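Putative sugar ABC transporter (Yersinia enterocolitica subsp. enterocolitica 8081, PDB 5ULB) probably serves as the periplasmic solute-binding component of a sugar ABC transporter, holding a 5-methylseleno-ribofuranose between the two lobes of its fold. Local coordinates at residues V24-L28 with G29-N33; E91-K94 with R95-A98; V103-D107 with T108-G112. All coordinates share one frame; numbering follows the deposited sequence.

How the interactions relate
The three contacts are local, each made within one short run of chain, and they range from the buried sugar site to the outer surface of one lobe. Interaction 1 is fully buried and polar, a guanidinium reaching an amide at the sugar site. Interaction 3, partly buried, also borders that site but relies on a hydroxyl-to-carbonyl bond and a small apolar patch. Interaction 2 lies farther out, on a helix with one face buried and one exposed, and backbone bonding dominates it. Interactions 1 and 3 belong to strands of the same sheet and touch where Arg26 NH1 packs on Phe106 CE2. Interactions 2 and 3 join through Val93 against Ile110 and through Ile96 and Val97 against Val103.

Interaction 1 of 3, residues V24-L28 with G29-N33; sequences VIRNL and GSDDN
A buried, mainly polar contact between Arg26 and Asn33 closes the turn that leads from strand 21-26 into helix 32-48, at the edge of the sugar pocket. Arg26, with CG anti to its backbone N (chi1 176°) and the chain straight on to NE, carries its guanidinium across the turn, where NH2 gives a hydrogen bond of 2.8 Å to Asn33 OD1. The acceptor lies in the guanidinium plane and the donor meets a lone pair of the amide oxygen; with the two planes only 25° apart, the groups are nearly coplanar. A water accepts from Arg26 NH1 at 3.0 Å and donates to Asn33 OD1 at 2.7 Å, giving that oxygen a second grip. This is the first strand-loop-helix step of a beta-alpha-beta unit in a periplasmic binding protein fold, with Leu28 and Asn33 both touching the bound sugar. Asp31 occupies the N-cap of the helix, and its OD1 is hydrogen-bonded to Thr34 OG1, which also receives Arg26 NE. Across the turn, Leu28 CB packs 3.9 Å from Asp31 OD1. The carboxylate's other oxygen, OD2, is 4.4 Å from Arg26 NH2, too long for a salt bridge, although the opposite charges may still attract.

Interaction 2 of 3, residues E91-K94 with R95-A98; sequences ELVK and RIVA
Val97 N and Val93 O form the straightest of the backbone bonds that join residues 91-94 to 95-98 along helix 89-98, at 3.0 Å with an N-H...O angle of 174°. Three further i to i+4 bonds run beside it, Arg95 N to Glu91 O, Ile96 N to Leu92 O and Ala98 N to Lys94 O. Arg95 N also makes a weak bond of 3.1 Å to Leu92 O, so that one amide is shared between two carbonyls.

The apolar contacts are spaced three and four residues apart. Val93 CG2 approaches Ile96 CD1 at 4.5 Å, and Val93 CG1 lies equally far from Val97 CG2. Ile96 has CG1 anti to its carbonyl carbon (chi1 -68°), which lays that atom 3.4 Å from Leu92 O. Val93 and Ile96 continue inward onto strand 78-82, while Leu92, modelled in two conformers, faces helix 61-73.

The charged chains are exposed, Glu91 and Lys94 pairing with each other and Arg95 turning to the neighbouring helix. Lys94, extended beyond CG, brings NZ to within 3.9 Å of Glu91 OE1, a long salt bridge one turn back. In one of its two conformers, Arg95 bonds Asn69 OD1 on helix 61-73 through NH1.

Such a division of faces marks an amphipathic helix, here the crossover of the beta-alpha-beta unit formed by strand 78-82, helix 89-98 and strand 102-106.

Interaction 3 of 3, residues V103-D107 with T108-G112; sequences VSVFD and TAIQG
With OG1 anti to its carbonyl carbon (chi1 -66°), Thr108 turns its hydroxyl back to Phe106 O, while its CB comes up against Val105. On the valine, chi1 of -56° places CG2 in the slot flanked by N and C of its own backbone, pointing it at the same threonine. The setting is the C-terminal end of strand 102-106, among the parallel strands of one lobe of a periplasmic binding protein fold, where the chain leaves beside the ligand pocket. Thr108 OG1 donates to Phe106 O at 2.9 Å, from well above the carbonyl plane rather than along a lone pair, and Thr108 OG1 is also hydrogen-bonded to Gly84 N. The side chains of Val105 and Thr108 cross at about a right angle, their CB atoms 3.8 Å apart. Farther along, Ile110 CG1 reaches Val105 CG2 at 4.2 Å and extends this apolar patch toward helix 89-98.

Between Phe106 and Thr108, Asp107 takes a left-handed backbone conformation (phi 50°), which turns the chain. Its carboxylate belongs to the sugar site, with OD1 in a salt bridge to Arg158 and OD2 close to O1 of the ligand. Asp107 CG lies 3.5 Å above the Phe106 ring plane, displaced from its centre.

Interaction 1 of 3, residues V24-L28 with G29-N33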
ATOM      1  N   VAL A  24     -11.445 -10.211   3.390  1.00  9.63           N
ATOM      2  CA  VAL A  24     -10.304  -9.300   3.444  1.00  9.51           C
ATOM      3  C   VAL A  24     -10.543  -8.273   4.538  1.00 10.13           C
ATOM      4  O   VAL A  24     -11.613  -7.589   4.515  1.00 11.69           O
ATOM      5  CB  VAL A  24     -10.125  -8.607   2.087  1.00 12.58           C
ATOM      6  CG1 VAL A  24      -8.935  -7.675   2.079  1.00 13.47           C
ATOM      7  CG2 VAL A  24     -10.107  -9.623   0.971  1.00 16.81           C
ATOM      8  N   ILE A  25      -9.665  -8.142   5.498  1.00 10.43           N
ATOM      9  CA  ILE A  25      -9.800  -7.194   6.609  1.00  9.50           C
ATOM     10  C   ILE A  25      -8.557  -6.321   6.540  1.00  8.23           C
ATOM     11  O   ILE A  25      -7.426  -6.811   6.698  1.00  9.74           O
ATOM     12  CB  ILE A  25      -9.982  -7.880   7.948  1.00 10.92           C
ATOM     13  CG1 ILE A  25     -11.101  -8.914   7.964  1.00 13.08           C
ATOM     14  CG2 ILE A  25     -10.286  -6.761   8.976  1.00 11.58           C
ATOM     15  CD1 ILE A  25     -10.714 -10.305   7.621  1.00 13.68           C
ATOM     16  N   ARG A  26      -8.781  -5.017   6.406  1.00  9.04           N
ATOM     17  CA  ARG A  26      -7.702  -4.038   6.271  1.00  8.40           C
ATOM     18  C   ARG A  26      -7.867  -3.013   7.399  1.00 10.15           C
ATOM     19  O   ARG A  26      -8.953  -2.442   7.618  1.00  9.69           O
ATOM     20  CB  ARG A  26      -7.606  -3.433   4.901  1.00  9.27           C
ATOM     21  CG  ARG A  26      -6.574  -2.339   4.712  1.00  9.83           C
ATOM     22  CD  ARG A  26      -6.178  -2.218   3.258  1.00 10.30           C
ATOM     23  NE  ARG A  26      -5.440  -1.008   3.023  1.00 11.20           N
ATOM     24  CZ  ARG A  26      -4.355  -0.889   2.235  1.00 10.51           C
ATOM     25  NH1 ARG A  26      -3.595  -1.945   1.888  1.00 11.62           N
ATOM     26  NH2 ARG A  26      -3.901   0.310   2.010  1.00 11.86           N
ATOM     27  N   ASN A  27      -6.754  -2.699   8.106  1.00  9.98           N
ATOM     28  CA  ASN A  27      -6.767  -1.848   9.270  1.00  9.83           C
ATOM     29  C   ASN A  27      -6.620  -0.364   8.988  1.00 10.35           C
ATOM     30  O   ASN A  27      -5.812   0.304   9.640  1.00 10.99           O
ATOM     31  CB  ASN A  27      -5.686  -2.333  10.241  1.00 11.00           C
ATOM     32  CG  ASN A  27      -5.824  -1.837  11.637  1.00 12.37           C
ATOM     33  OD1 ASN A  27      -6.919  -1.520  12.127  1.00 12.64           O
ATOM     34  ND2 ASN A  27      -4.697  -1.880  12.381  1.00 14.59           N
ATOM     35  N   LEU A  28      -7.351   0.127   7.969  1.00 10.74           N
ATOM     36  CA  LEU A  28      -7.328   1.495   7.562  1.00  9.96           C
ATOM     37  C   LEU A  28      -8.731   1.925   7.196  1.00 10.23           C
ATOM     38  O   LEU A  28      -9.674   1.108   7.261  1.00 11.24           O
ATOM     39  CB  LEU A  28      -6.315   1.754   6.409  1.00 10.04           C
ATOM     40  CG  LEU A  28      -4.838   1.513   6.742  1.00 10.82           C
ATOM     41  CD1 LEU A  28      -4.040   1.648   5.481  1.00 11.24           C
ATOM     42  CD2 LEU A  28      -4.372   2.555   7.739  1.00 12.55           C
ATOM     43  N   GLY A  29      -8.895   3.188   6.835  1.00 10.44           N
ATOM     44  CA  GLY A  29     -10.103   3.703   6.232  1.00 10.76           C
ATOM     45  C   GLY A  29     -10.047   3.712   4.728  1.00 10.98           C
ATOM     46  O   GLY A  29      -9.277   2.968   4.110  1.00 12.55           O
ATOM     47  N   SER A  30     -10.860   4.557   4.097  1.00 11.15           N
ATOM     48  CA  SER A  30     -11.016   4.571   2.653  1.00 11.44           C
ATOM     49  C   SER A  30     -10.108   5.547   1.936  1.00 10.77           C
ATOM     50  O   SER A  30     -10.551   6.243   1.009  1.00 13.14           O
ATOM     51  CB  SER A  30     -12.493   4.733   2.300  1.00 12.87           C
ATOM     52  OG  SER A  30     -12.999   5.933   2.881  1.00 16.47           O
ATOM     53  N   ASP A  31      -8.859   5.575   2.308  1.00 10.92           N
ATOM     54  CA  ASP A  31      -7.859   6.336   1.563  1.00  9.72           C
ATOM     55  C   ASP A  31      -7.680   5.733   0.158  1.00  9.78           C
ATOM     56  O   ASP A  31      -8.097   4.617  -0.108  1.00 10.43           O
ATOM     57  CB  ASP A  31      -6.551   6.322   2.338  1.00 11.04           C
ATOM     58  CG  ASP A  31      -5.998   4.945   2.536  1.00 11.44           C
ATOM     59  OD1 ASP A  31      -6.493   4.243   3.459  1.00 11.64           O
ATOM     60  OD2 ASP A  31      -5.135   4.502   1.728  1.00 12.90           O
ATOM     61  N   ASP A  32      -7.020   6.453  -0.742  1.00  9.40           N
ATOM     62  CA  ASP A  32      -6.856   6.004  -2.100  1.00 10.26           C
ATOM     63  C   ASP A  32      -6.030   4.700  -2.205  1.00 10.45           C
ATOM     64  O   ASP A  32      -6.312   3.866  -3.096  1.00 11.03           O
ATOM     65  CB  ASP A  32      -6.208   7.037  -2.973  1.00 11.84           C
ATOM     66  CG  ASP A  32      -7.055   8.282  -3.193  1.00 16.09           C
ATOM     67  OD1 ASP A  32      -8.261   8.274  -2.867  1.00 19.89           O
ATOM     68  OD2 ASP A  32      -6.475   9.233  -3.846  1.00 19.00           O
ATOM     69  N   ASN A  33      -5.017   4.562  -1.353  1.00  9.36           N
ATOM     70  CA  ASN A  33      -4.215   3.335  -1.422  1.00  9.25           C
ATOM     71  C   ASN A  33      -5.088   2.131  -1.095  1.00  9.87           C
ATOM     72  O   ASN A  33      -5.061   1.132  -1.782  1.00  9.75           O
ATOM     73  CB  ASN A  33      -3.028   3.457  -0.442  1.00 10.16           C
ATOM     74  CG  ASN A  33      -2.028   2.325  -0.620  1.00 11.24           C
ATOM     75  OD1 ASN A  33      -2.072   1.344   0.098  1.00 12.79           O
ATOM     76  ND2 ASN A  33      -1.036   2.597  -1.525  1.00 12.37           N
TER
HETATM   77  O   HOH W   1      -1.717  -1.344  -0.327  1.00 17.26           O

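Interaction 2 of 3, residues E91-K94 with R95-A98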
ATOM      1  N   GLU A  91      -1.147 -13.918  17.187  1.00 19.01           N
ATOM      2  CA  GLU A  91      -2.025 -14.920  17.755  1.00 20.55           C
ATOM      3  C   GLU A  91      -3.263 -15.005  16.872  1.00 20.15           C
ATOM      4  O   GLU A  91      -3.830 -16.071  16.712  1.00 19.60           O
ATOM      5  CB  GLU A  91      -2.391 -14.572  19.209  1.00 27.26           C
ATOM      6  CG  GLU A  91      -1.254 -15.011  20.123  1.00 37.59           C
ATOM      7  CD  GLU A  91      -1.221 -16.543  20.243  1.00 50.92           C
ATOM      8  OE1 GLU A  91      -0.148 -17.152  20.110  1.00 66.52           O
ATOM      9  OE2 GLU A  91      -2.306 -17.130  20.417  1.00 82.59           O
ATOM     10  N   LEU A  92      -3.705 -13.890  16.270  1.00 17.53           N
ATOM     11  CA  LEU A  92      -4.900 -13.920  15.404  0.58 17.50           C
ATOM     12  C   LEU A  92      -4.666 -14.837  14.210  1.00 14.50           C
ATOM     13  O   LEU A  92      -5.447 -15.697  13.854  1.00 15.90           O
ATOM     14  CB  LEU A  92      -5.289 -12.539  14.868  0.58 23.54           C
ATOM     15  CG  LEU A  92      -6.371 -11.654  15.384  0.58 22.11           C
ATOM     16  CD1 LEU A  92      -6.511 -10.467  14.458  0.58 21.02           C
ATOM     17  CD2 LEU A  92      -7.633 -12.440  15.388  0.58 18.44           C
ATOM     18  N   VAL A  93      -3.477 -14.682  13.575  1.00 15.39           N
ATOM     19  CA  VAL A  93      -3.105 -15.514  12.434  1.00 14.27           C
ATOM     20  C   VAL A  93      -2.915 -16.938  12.803  1.00 13.06           C
ATOM     21  O   VAL A  93      -3.330 -17.846  12.082  1.00 16.43           O
ATOM     22  CB  VAL A  93      -1.940 -14.895  11.668  1.00 15.23           C
ATOM     23  CG1 VAL A  93      -1.488 -15.839  10.545  1.00 17.38           C
ATOM     24  CG2 VAL A  93      -2.298 -13.560  11.080  1.00 16.69           C
ATOM     25  N   LYS A  94      -2.311 -17.180  13.960  1.00 16.11           N
ATOM     26  CA  LYS A  94      -2.206 -18.552  14.413  1.00 15.84           C
ATOM     27  C   LYS A  94      -3.617 -19.236  14.578  1.00 18.37           C
ATOM     28  O   LYS A  94      -3.803 -20.430  14.305  1.00 17.98           O
ATOM     29  CB  LYS A  94      -1.446 -18.740  15.726  1.00 21.52           C
ATOM     30  CG  LYS A  94       0.057 -18.435  15.556  1.00 20.50           C
ATOM     31  CD  LYS A  94       0.757 -18.495  16.912  1.00 26.78           C
ATOM     32  CE  LYS A  94       2.220 -18.201  16.692  1.00 35.94           C
ATOM     33  NZ  LYS A  94       2.907 -18.273  17.972  1.00 45.06           N
ATOM     34  N   ARG A  95      -4.614 -18.443  15.011  1.00 18.39           N
ATOM     35  CA  ARG A  95      -5.955 -18.980  15.195  0.54 19.73           C
ATOM     36  C   ARG A  95      -6.599 -19.265  13.767  1.00 15.97           C
ATOM     37  O   ARG A  95      -7.321 -20.236  13.570  1.00 18.45           O
ATOM     38  CB  ARG A  95      -6.817 -18.011  16.017  0.54 20.77           C
ATOM     39  CG  ARG A  95      -8.095 -18.649  16.569  0.54 20.42           C
ATOM     40  CD  ARG A  95      -8.618 -17.951  17.860  0.54 25.21           C
ATOM     41  NE  ARG A  95      -9.546 -16.952  17.466  0.54 28.66           N
ATOM     42  CZ  ARG A  95     -10.793 -17.177  17.047  0.54 30.10           C
ATOM     43  NH1 ARG A  95     -11.522 -16.131  16.661  0.54 27.73           N
ATOM     44  NH2 ARG A  95     -11.331 -18.416  16.960  0.54 27.45           N
ATOM     45  N   ILE A  96      -6.298 -18.413  12.800  1.00 16.26           N
ATOM     46  CA  ILE A  96      -6.800 -18.608  11.457  1.00 15.34           C
ATOM     47  C   ILE A  96      -6.260 -19.934  10.972  1.00 13.57           C
ATOM     48  O   ILE A  96      -6.992 -20.776  10.457  1.00 15.91           O
ATOM     49  CB  ILE A  96      -6.343 -17.473  10.522  1.00 13.89           C
ATOM     50  CG1 ILE A  96      -7.015 -16.136  10.916  1.00 13.10           C
ATOM     51  CG2 ILE A  96      -6.707 -17.767   9.063  1.00 13.77           C
ATOM     52  CD1 ILE A  96      -6.481 -14.907  10.169  1.00 13.65           C
ATOM     53  N   VAL A  97      -4.956 -20.115  11.066  1.00 14.94           N
ATOM     54  CA  VAL A  97      -4.292 -21.366  10.596  1.00 17.73           C
ATOM     55  C   VAL A  97      -4.858 -22.600  11.327  1.00 17.49           C
ATOM     56  O   VAL A  97      -5.137 -23.667  10.730  1.00 20.28           O
ATOM     57  CB  VAL A  97      -2.781 -21.277  10.771  1.00 21.18           C
ATOM     58  CG1 VAL A  97      -2.167 -22.622  10.457  1.00 25.16           C
ATOM     59  CG2 VAL A  97      -2.246 -20.218   9.838  1.00 17.90           C
ATOM     60  N   ALA A  98      -5.044 -22.462  12.675  1.00 19.38           N
ATOM     61  CA  ALA A  98      -5.560 -23.592  13.469  1.00 19.07           C
ATOM     62  C   ALA A  98      -6.943 -24.018  13.067  1.00 21.73           C
ATOM     63  O   ALA A  98      -7.297 -25.120  13.289  1.00 25.42           O
ATOM     64  CB  ALA A  98      -5.575 -23.210  14.934  1.00 23.13           C
TER

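Interaction 3 of 3, residues V103-D107 with T108-G112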
ATOM      1  N   VAL A 103      -4.389 -18.343   4.456  1.00 10.69           N
ATOM      2  CA  VAL A 103      -4.179 -16.979   4.852  1.00 10.61           C
ATOM      3  C   VAL A 103      -2.918 -16.394   4.210  1.00 10.68           C
ATOM      4  O   VAL A 103      -1.854 -17.064   4.215  1.00 11.91           O
ATOM      5  CB  VAL A 103      -4.194 -16.797   6.380  1.00 12.93           C
ATOM      6  CG1 VAL A 103      -3.254 -17.793   7.078  1.00 13.59           C
ATOM      7  CG2 VAL A 103      -3.982 -15.368   6.825  1.00 13.38           C
ATOM      8  N   SER A 104      -3.042 -15.159   3.734  1.00 10.60           N
ATOM      9  CA  SER A 104      -1.911 -14.356   3.348  1.00  9.98           C
ATOM     10  C   SER A 104      -2.104 -12.986   4.031  1.00 10.13           C
ATOM     11  O   SER A 104      -3.247 -12.519   4.176  1.00 11.96           O
ATOM     12  CB  SER A 104      -1.820 -14.197   1.831  1.00 11.92           C
ATOM     13  OG  SER A 104      -0.692 -13.508   1.401  1.00 14.19           O
ATOM     14  N   VAL A 105      -0.994 -12.304   4.399  1.00  9.28           N
ATOM     15  CA  VAL A 105      -1.066 -11.064   5.010  1.00  9.50           C
ATOM     16  C   VAL A 105      -0.164 -10.066   4.299  1.00 10.02           C
ATOM     17  O   VAL A 105       0.810 -10.427   3.653  1.00 11.78           O
ATOM     18  CB  VAL A 105      -0.808 -11.067   6.514  1.00 11.00           C
ATOM     19  CG1 VAL A 105      -1.789 -12.048   7.230  1.00 11.61           C
ATOM     20  CG2 VAL A 105       0.630 -11.399   6.856  1.00 12.91           C
ATOM     21  N   PHE A 106      -0.558  -8.786   4.397  1.00  9.46           N
ATOM     22  CA  PHE A 106       0.174  -7.669   3.794  1.00  7.92           C
ATOM     23  C   PHE A 106       0.429  -6.614   4.859  1.00  9.59           C
ATOM     24  O   PHE A 106      -0.504  -6.235   5.584  1.00 10.28           O
ATOM     25  CB  PHE A 106      -0.585  -7.076   2.643  1.00  9.86           C
ATOM     26  CG  PHE A 106       0.079  -5.861   2.040  1.00  9.84           C
ATOM     27  CD1 PHE A 106       1.337  -5.945   1.405  1.00  9.81           C
ATOM     28  CD2 PHE A 106      -0.482  -4.654   2.162  1.00 10.80           C
ATOM     29  CE1 PHE A 106       1.940  -4.798   0.965  1.00 10.43           C
ATOM     30  CE2 PHE A 106       0.154  -3.519   1.685  1.00 11.19           C
ATOM     31  CZ  PHE A 106       1.403  -3.548   1.143  1.00 11.22           C
ATOM     32  N   ASP A 107       1.655  -6.142   5.013  1.00 10.04           N
ATOM     33  CA  ASP A 107       1.997  -5.090   5.965  1.00  9.49           C
ATOM     34  C   ASP A 107       1.475  -5.374   7.356  1.00 11.24           C
ATOM     35  O   ASP A 107       1.050  -4.416   8.042  1.00 12.41           O
ATOM     36  CB  ASP A 107       1.445  -3.733   5.449  1.00 11.21           C
ATOM     37  CG  ASP A 107       2.380  -3.043   4.500  1.00 14.89           C
ATOM     38  OD1 ASP A 107       3.529  -3.502   4.265  1.00 16.23           O
ATOM     39  OD2 ASP A 107       1.921  -1.930   4.002  1.00 18.95           O
ATOM     40  N   THR A 108       1.625  -6.606   7.769  1.00 10.85           N
ATOM     41  CA  THR A 108       1.093  -7.066   9.042  1.00 10.49           C
ATOM     42  C   THR A 108       2.212  -7.535   9.942  1.00 12.09           C
ATOM     43  O   THR A 108       3.170  -8.144   9.484  1.00 16.08           O
ATOM     44  CB  THR A 108       0.004  -8.158   8.790  1.00 10.72           C
ATOM     45  OG1 THR A 108      -1.091  -7.527   8.116  1.00 10.82           O
ATOM     46  CG2 THR A 108      -0.506  -8.829  10.042  1.00 11.58           C
ATOM     47  N   ALA A 109       2.115  -7.224  11.228  1.00 11.92           N
ATOM     48  CA  ALA A 109       3.135  -7.590  12.178  1.00 13.05           C
ATOM     49  C   ALA A 109       3.018  -9.001  12.617  1.00 13.46           C
ATOM     50  O   ALA A 109       2.044  -9.367  13.286  1.00 17.20           O
ATOM     51  CB  ALA A 109       3.016  -6.649  13.379  1.00 15.33           C
ATOM     52  N   ILE A 110       3.986  -9.819  12.254  1.00 13.82           N
ATOM     53  CA  ILE A 110       4.021 -11.234  12.533  1.00 14.02           C
ATOM     54  C   ILE A 110       5.374 -11.608  13.190  1.00 17.35           C
ATOM     55  O   ILE A 110       6.397 -11.281  12.659  1.00 20.05           O
ATOM     56  CB  ILE A 110       3.788 -12.116  11.365  1.00 14.35           C
ATOM     57  CG1 ILE A 110       2.423 -11.772  10.677  1.00 14.63           C
ATOM     58  CG2 ILE A 110       3.919 -13.570  11.709  1.00 16.85           C
ATOM     59  CD1 ILE A 110       1.223 -12.212  11.466  1.00 16.50           C
ATOM     60  N   GLN A 111       5.315 -12.208  14.372  1.00 20.63           N
ATOM     61  CA  GLN A 111       6.514 -12.680  15.033  1.00 24.86           C
ATOM     62  C   GLN A 111       6.705 -14.170  14.770  1.00 22.25           C
ATOM     63  O   GLN A 111       5.795 -14.960  14.999  1.00 26.54           O
ATOM     64  CB  GLN A 111       6.327 -12.530  16.526  1.00 27.49           C
ATOM     65  CG  GLN A 111       6.165 -11.001  16.825  1.00 40.53           C
ATOM     66  CD  GLN A 111       5.563 -10.752  18.148  1.00 64.12           C
ATOM     67  OE1 GLN A 111       6.178 -11.027  19.196  1.00 89.75           O
ATOM     68  NE2 GLN A 111       4.327 -10.279  18.132  1.00 76.42           N
ATOM     69  N   GLY A 112       7.858 -14.531  14.268  1.00 28.09           N
ATOM     70  CA  GLY A 112       8.113 -15.920  14.049  1.00 27.49           C
ATOM     71  C   GLY A 112       7.630 -16.466  12.755  1.00 28.13           C
ATOM     72  O   GLY A 112       7.150 -15.727  11.864  1.00 30.96           O
TER